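Superoxide dismutase (Methanothermobacter thermautotrophicus, PDB 1MA1) destroys superoxide radicals, converting them to hydrogen peroxide and oxygen at one iron ion per subunit of a homotetramer. Local coordinates at residues K118-A123 with I162-D167; K6-L11 with K51-R56. All coordinates share one frame; numbering follows the deposited sequence.

Interaction 1 of 2, residues K118-A123 with I162-D167; sequences KEFSQA and ILLVLD. With FE (Fe (III) ion), chain G.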
loop_
_atom_site.group_PDB
_atom_site.type_symbol
_atom_site.label_atom_id
_atom_site.label_comp_id
_atom_site.label_asym_id
_atom_site.label_seq_id
_atom_site.Cartn_x
_atom_site.Cartn_y
_atom_site.Cartn_z
ATOM N N LYS A 118 12.890 10.864 20.344
ATOM C CA LYS A 118 11.662 10.212 20.765
ATOM C C LYS A 118 10.725 10.017 19.581
ATOM O O LYS A 118 10.185 8.933 19.381
ATOM C CB LYS A 118 10.969 11.056 21.830
ATOM C CG LYS A 118 9.650 10.480 22.324
ATOM C CD LYS A 118 8.867 11.563 23.046
ATOM C CE LYS A 118 7.579 11.030 23.630
ATOM N NZ LYS A 118 6.818 12.132 24.252
ATOM N N GLU A 119 10.536 11.078 18.801
ATOM C CA GLU A 119 9.700 10.999 17.615
ATOM C C GLU A 119 10.242 9.956 16.635
ATOM O O GLU A 119 9.484 9.126 16.123
ATOM C CB GLU A 119 9.606 12.367 16.928
ATOM C CG GLU A 119 8.613 13.313 17.568
ATOM C CD GLU A 119 8.435 14.599 16.776
ATOM O OE1 GLU A 119 8.590 14.541 15.537
ATOM O OE2 GLU A 119 8.127 15.660 17.382
ATOM N N PHE A 120 11.553 9.991 16.389
ATOM C CA PHE A 120 12.187 9.039 15.473
ATOM C C PHE A 120 11.996 7.613 15.985
ATOM O O PHE A 120 11.804 6.681 15.204
ATOM C CB PHE A 120 13.683 9.326 15.353
ATOM C CG PHE A 120 14.335 8.660 14.179
ATOM C CD1 PHE A 120 14.214 9.201 12.897
ATOM C CD2 PHE A 120 15.057 7.482 14.344
ATOM C CE1 PHE A 120 14.798 8.581 11.804
ATOM C CE2 PHE A 120 15.650 6.845 13.252
ATOM C CZ PHE A 120 15.522 7.392 11.979
ATOM N N SER A 121 12.047 7.457 17.307
ATOM C CA SER A 121 11.837 6.165 17.931
ATOM C C SER A 121 10.403 5.666 17.795
ATOM O O SER A 121 10.179 4.473 17.552
ATOM C CB SER A 121 12.238 6.229 19.406
ATOM O OG SER A 121 13.651 6.353 19.548
ATOM N N GLN A 122 9.434 6.568 17.937
ATOM C CA GLN A 122 8.048 6.200 17.707
ATOM C C GLN A 122 7.823 5.805 16.259
ATOM O O GLN A 122 7.035 4.891 15.962
ATOM C CB GLN A 122 7.122 7.360 18.036
ATOM C CG GLN A 122 7.107 7.829 19.471
ATOM C CD GLN A 122 5.988 8.839 19.715
ATOM O OE1 GLN A 122 6.114 9.715 20.566
ATOM N NE2 GLN A 122 4.879 8.714 18.970
ATOM N N ALA A 123 8.504 6.508 15.362
ATOM C CA ALA A 123 8.394 6.226 13.930
ATOM C C ALA A 123 8.867 4.822 13.649
ATOM O O ALA A 123 8.259 4.121 12.849
ATOM C CB ALA A 123 9.198 7.218 13.147
ATOM N N ILE A 162 18.377 10.751 1.715
ATOM C CA ILE A 162 18.477 10.055 2.998
ATOM C C ILE A 162 19.574 10.641 3.888
ATOM O O ILE A 162 20.711 10.826 3.457
ATOM C CB ILE A 162 18.752 8.542 2.802
ATOM C CG1 ILE A 162 17.640 7.893 1.986
ATOM C CG2 ILE A 162 18.839 7.853 4.155
ATOM C CD1 ILE A 162 17.911 6.440 1.672
ATOM N N LEU A 163 19.227 10.921 5.135
ATOM C CA LEU A 163 20.214 11.344 6.123
ATOM C C LEU A 163 20.523 10.249 7.141
ATOM O O LEU A 163 21.689 9.933 7.400
ATOM C CB LEU A 163 19.718 12.591 6.854
ATOM C CG LEU A 163 19.553 13.821 5.975
ATOM C CD1 LEU A 163 19.051 14.991 6.788
ATOM C CD2 LEU A 163 20.893 14.125 5.320
ATOM N N LEU A 164 19.466 9.680 7.714
ATOM C CA LEU A 164 19.577 8.708 8.795
ATOM C C LEU A 164 18.532 7.628 8.552
ATOM O O LEU A 164 17.405 7.930 8.148
ATOM C CB LEU A 164 19.271 9.377 10.134
ATOM C CG LEU A 164 19.938 8.856 11.406
ATOM C CD1 LEU A 164 18.966 9.090 12.554
ATOM C CD2 LEU A 164 20.285 7.393 11.301
ATOM N N VAL A 165 18.886 6.380 8.824
ATOM C CA VAL A 165 18.014 5.269 8.501
ATOM C C VAL A 165 18.057 4.218 9.611
ATOM O O VAL A 165 19.124 3.888 10.129
ATOM C CB VAL A 165 18.446 4.653 7.132
ATOM C CG1 VAL A 165 18.372 3.156 7.167
ATOM C CG2 VAL A 165 17.556 5.181 6.019
ATOM N N LEU A 166 16.900 3.694 9.981
ATOM C CA LEU A 166 16.833 2.633 10.977
ATOM C C LEU A 166 15.936 1.466 10.521
ATOM O O LEU A 166 14.718 1.623 10.416
ATOM C CB LEU A 166 16.306 3.219 12.296
ATOM C CG LEU A 166 15.968 2.216 13.385
ATOM C CD1 LEU A 166 17.174 1.323 13.643
ATOM C CD2 LEU A 166 15.524 2.962 14.631
ATOM N N ASP A 167 16.536 0.307 10.243
ATOM C CA ASP A 167 15.770 -0.841 9.764
ATOM C C ASP A 167 14.929 -1.362 10.923
ATOM O O ASP A 167 15.412 -1.497 12.046
ATOM C CB ASP A 167 16.706 -1.943 9.217
ATOM C CG ASP A 167 15.948 -3.071 8.503
ATOM O OD1 ASP A 167 14.707 -3.011 8.504
ATOM O OD2 ASP A 167 16.573 -4.029 7.950
HETATM FE FE FE G . 16.762 -5.433 6.650
HETATM O O HOH W 1 15.231 -4.953 5.603
#
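The hydrophobic core of the C-terminal domain, beside the strand that leads into the iron site, takes in Phe120 of helix 113-125 between Leu164 and Leu166 of strand 164-167. Phe120 sends its ring across to the strand because its first torsion swings CG away from the backbone N (chi1 -164°). Leu164 comes over one ring face: its CD1 lies 3.9 Å above the plane and displaced toward the rim, 4.2 Å from the ring centroid, a CH-pi contact whose nearest ring atom is CZ. Leu166 approaches the same end of the ring obliquely, CB 3.8 Å from Phe120 CE2 and CD2 4.1 Å from CE2. No hydrogen bond links the two segments.

Leu164 and Leu166 share one side of the strand because its residues alternate; Val165 faces the other way, onto Leu80 and Phe84 of helix 64-86. Within this chain it is an edge strand of the antiparallel three-stranded sheet that, with its helices, makes up the C-terminal domain of iron/manganese superoxide dismutases; at its start Leu163 and Leu164 both pair with Leu135 in a classic beta bulge. Phe188 of helix 181-188 touches both leucines. Just past Leu166, Asp167 binds the iron through OD2 at 1.9 Å, alongside water 1 and His33, His81 and His171. Its OD1 accepts a hydrogen bond from Trp169 N, which helps fix the carboxylate's orientation.

Interaction 2 of 2, residues K6-L11 with K51-R56; sequences KKFYEL and KLDEAR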
loop_
_atom_site.group_PDB
_atom_site.type_symbol
_atom_site.label_atom_id
_atom_site.label_comp_id
_atom_site.label_asym_id
_atom_site.label_seq_id
_atom_site.Cartn_x
_atom_site.Cartn_y
_atom_site.Cartn_z
ATOM N N LYS A 6 26.666 -3.470 -19.717
ATOM C CA LYS A 6 25.681 -3.231 -18.667
ATOM C C LYS A 6 26.342 -3.299 -17.297
ATOM O O LYS A 6 27.462 -3.778 -17.168
ATOM C CB LYS A 6 24.568 -4.280 -18.743
ATOM C CG LYS A 6 23.751 -4.242 -20.029
ATOM C CD LYS A 6 22.964 -2.929 -20.167
ATOM C CE LYS A 6 22.095 -2.925 -21.421
ATOM N NZ LYS A 6 21.166 -1.769 -21.459
ATOM N N LYS A 7 25.645 -2.830 -16.271
ATOM C CA LYS A 7 26.212 -2.812 -14.939
ATOM C C LYS A 7 25.155 -3.164 -13.890
ATOM O O LYS A 7 23.962 -2.927 -14.089
ATOM C CB LYS A 7 26.837 -1.443 -14.687
ATOM C CG LYS A 7 27.669 -1.369 -13.432
ATOM C CD LYS A 7 28.727 -0.271 -13.505
ATOM C CE LYS A 7 28.117 1.109 -13.641
ATOM N NZ LYS A 7 29.120 2.191 -13.488
ATOM N N PHE A 8 25.591 -3.764 -12.788
ATOM C CA PHE A 8 24.675 -4.447 -11.876
ATOM C C PHE A 8 24.955 -4.132 -10.421
ATOM O O PHE A 8 25.947 -3.489 -10.089
ATOM C CB PHE A 8 24.748 -5.958 -12.077
ATOM C CG PHE A 8 24.171 -6.421 -13.381
ATOM C CD1 PHE A 8 22.798 -6.570 -13.531
ATOM C CD2 PHE A 8 24.999 -6.672 -14.484
ATOM C CE1 PHE A 8 22.249 -6.964 -14.760
ATOM C CE2 PHE A 8 24.462 -7.063 -15.716
ATOM C CZ PHE A 8 23.090 -7.208 -15.849
ATOM N N TYR A 9 24.073 -4.588 -9.548
ATOM C CA TYR A 9 24.221 -4.333 -8.130
ATOM C C TYR A 9 25.150 -5.363 -7.512
ATOM O O TYR A 9 25.161 -6.520 -7.925
ATOM C CB TYR A 9 22.850 -4.380 -7.454
ATOM C CG TYR A 9 21.979 -3.186 -7.754
ATOM C CD1 TYR A 9 22.270 -1.932 -7.205
ATOM C CD2 TYR A 9 20.849 -3.302 -8.569
ATOM C CE1 TYR A 9 21.462 -0.836 -7.459
ATOM C CE2 TYR A 9 20.036 -2.213 -8.828
ATOM C CZ TYR A 9 20.344 -0.986 -8.273
ATOM O OH TYR A 9 19.570 0.110 -8.566
ATOM N N GLU A 10 25.926 -4.939 -6.522
ATOM C CA GLU A 10 26.689 -5.871 -5.698
ATOM C C GLU A 10 26.504 -5.624 -4.207
ATOM O O GLU A 10 26.283 -4.489 -3.775
ATOM C CB GLU A 10 28.162 -5.776 -6.062
ATOM C CG GLU A 10 28.458 -6.308 -7.450
ATOM C CD GLU A 10 29.869 -6.007 -7.901
ATOM O OE1 GLU A 10 30.279 -6.528 -8.971
ATOM O OE2 GLU A 10 30.559 -5.246 -7.183
ATOM N N LEU A 11 26.597 -6.688 -3.415
ATOM C CA LEU A 11 26.567 -6.544 -1.967
ATOM C C LEU A 11 27.761 -5.718 -1.516
ATOM O O LEU A 11 28.909 -6.114 -1.709
ATOM C CB LEU A 11 26.610 -7.910 -1.295
ATOM C CG LEU A 11 26.396 -7.884 0.222
ATOM C CD1 LEU A 11 24.956 -7.417 0.526
ATOM C CD2 LEU A 11 26.650 -9.267 0.825
ATOM N N LYS A 51 15.836 -9.254 -16.742
ATOM C CA LYS A 51 14.537 -9.478 -17.346
ATOM C C LYS A 51 14.148 -8.325 -18.287
ATOM O O LYS A 51 13.726 -8.557 -19.420
ATOM C CB LYS A 51 13.501 -9.640 -16.244
ATOM C CG LYS A 51 12.095 -9.889 -16.726
ATOM C CD LYS A 51 11.107 -9.806 -15.552
ATOM C CE LYS A 51 9.662 -10.102 -15.970
ATOM N NZ LYS A 51 9.442 -11.521 -16.424
ATOM N N LEU A 52 14.301 -7.090 -17.817
ATOM C CA LEU A 52 13.946 -5.935 -18.614
ATOM C C LEU A 52 14.899 -5.755 -19.789
ATOM O O LEU A 52 14.475 -5.351 -20.869
ATOM C CB LEU A 52 13.935 -4.661 -17.762
ATOM C CG LEU A 52 12.827 -4.513 -16.703
ATOM C CD1 LEU A 52 12.983 -3.167 -16.050
ATOM C CD2 LEU A 52 11.436 -4.636 -17.296
ATOM N N ASP A 53 16.181 -6.051 -19.580
ATOM C CA ASP A 53 17.165 -6.009 -20.661
ATOM C C ASP A 53 16.819 -6.991 -21.760
ATOM O O ASP A 53 16.838 -6.651 -22.942
ATOM C CB ASP A 53 18.564 -6.341 -20.147
ATOM C CG ASP A 53 19.193 -5.196 -19.378
ATOM O OD1 ASP A 53 18.918 -4.012 -19.730
ATOM O OD2 ASP A 53 19.981 -5.494 -18.439
ATOM N N GLU A 54 16.507 -8.217 -21.362
ATOM C CA GLU A 54 16.111 -9.232 -22.315
ATOM C C GLU A 54 14.911 -8.791 -23.151
ATOM O O GLU A 54 14.898 -8.957 -24.366
ATOM C CB GLU A 54 15.794 -10.535 -21.586
ATOM C CG GLU A 54 16.763 -11.659 -21.898
ATOM C CD GLU A 54 16.566 -12.870 -20.998
ATOM O OE1 GLU A 54 16.745 -12.727 -19.756
ATOM O OE2 GLU A 54 16.235 -13.961 -21.535
ATOM N N ALA A 55 13.900 -8.227 -22.514
ATOM C CA ALA A 55 12.693 -7.868 -23.236
ATOM C C ALA A 55 13.020 -6.782 -24.260
ATOM O O ALA A 55 12.432 -6.732 -25.344
ATOM C CB ALA A 55 11.626 -7.383 -22.267
ATOM N N ARG A 56 13.967 -5.916 -23.907
ATOM C CA ARG A 56 14.357 -4.824 -24.777
ATOM C C ARG A 56 15.175 -5.301 -25.968
ATOM O O ARG A 56 15.000 -4.802 -27.082
ATOM C CB ARG A 56 15.135 -3.781 -23.977
ATOM C CG ARG A 56 14.219 -2.912 -23.115
ATOM C CD ARG A 56 14.982 -2.201 -22.007
ATOM N NE ARG A 56 14.068 -1.662 -20.995
ATOM C CZ ARG A 56 14.451 -1.220 -19.800
ATOM N NH1 ARG A 56 15.736 -1.258 -19.470
ATOM N NH2 ARG A 56 13.557 -0.736 -18.938
#
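Lys6, in the extended N-terminal arm, reaches for Asp53 near the end of helix 27-57. The CB of Lys6 points toward the helix; CG lies beside the backbone N, and a bend at chi2 (-65°) turns the rest of the chain before it straightens. The last two atoms do the touching: CE lies 3.8 Å from Asp53 OD1 and NZ 3.6 Å from that same oxygen, a long salt bridge rather than a hydrogen bond. The two side chains run past each other in opposite directions. The ammonium has a stronger partner in the backbone O of Lys108 of the second subunit, to which it is hydrogen-bonded.

On the Asp53 carboxylate the other oxygen, OD2, forms a salt bridge with Arg143 of the second subunit. Phe8 CZ comes obliquely to within 4.4 Å of this OD2, and the same Arg143 makes a cation-pi contact with the Phe8 ring and a hydrogen bond to Lys7 O. Asp53 thus has a cation near each oxygen, the one at OD1 only at long range, which probably keeps it ionised. A like charge, Arg56 NH1, stands 5.8 Å from Lys6 NZ, but the Arg56 guanidinium is paired with Glu119 of the second subunit. With Phe8 on Asn46 and Tyr9 on Ala45, the arm is laid along the first helix of the alpha-hairpin domain of iron/manganese superoxide dismutases, at a subunit interface of the homotetramer.

Along the chain the two contacts come in series: interaction 2 closes within the N-terminal alpha-hairpin domain before interaction 1 opens in the C-terminal domain. Their centres are 32 Å apart, on opposite sides of the chain's centre, and their nearest atoms about 12 Å apart, so they do not touch. Interaction 1 is buried and joins a helix to the sheet strand carrying an iron ligand; interaction 2 is partly buried, at the far end of helix 27-57, whose His33 also binds the metal. Both border the second subunit, where a salt bridge joins segment 118-123 of one copy to segment 51-56 of the other, tying the two domain types together across the interface.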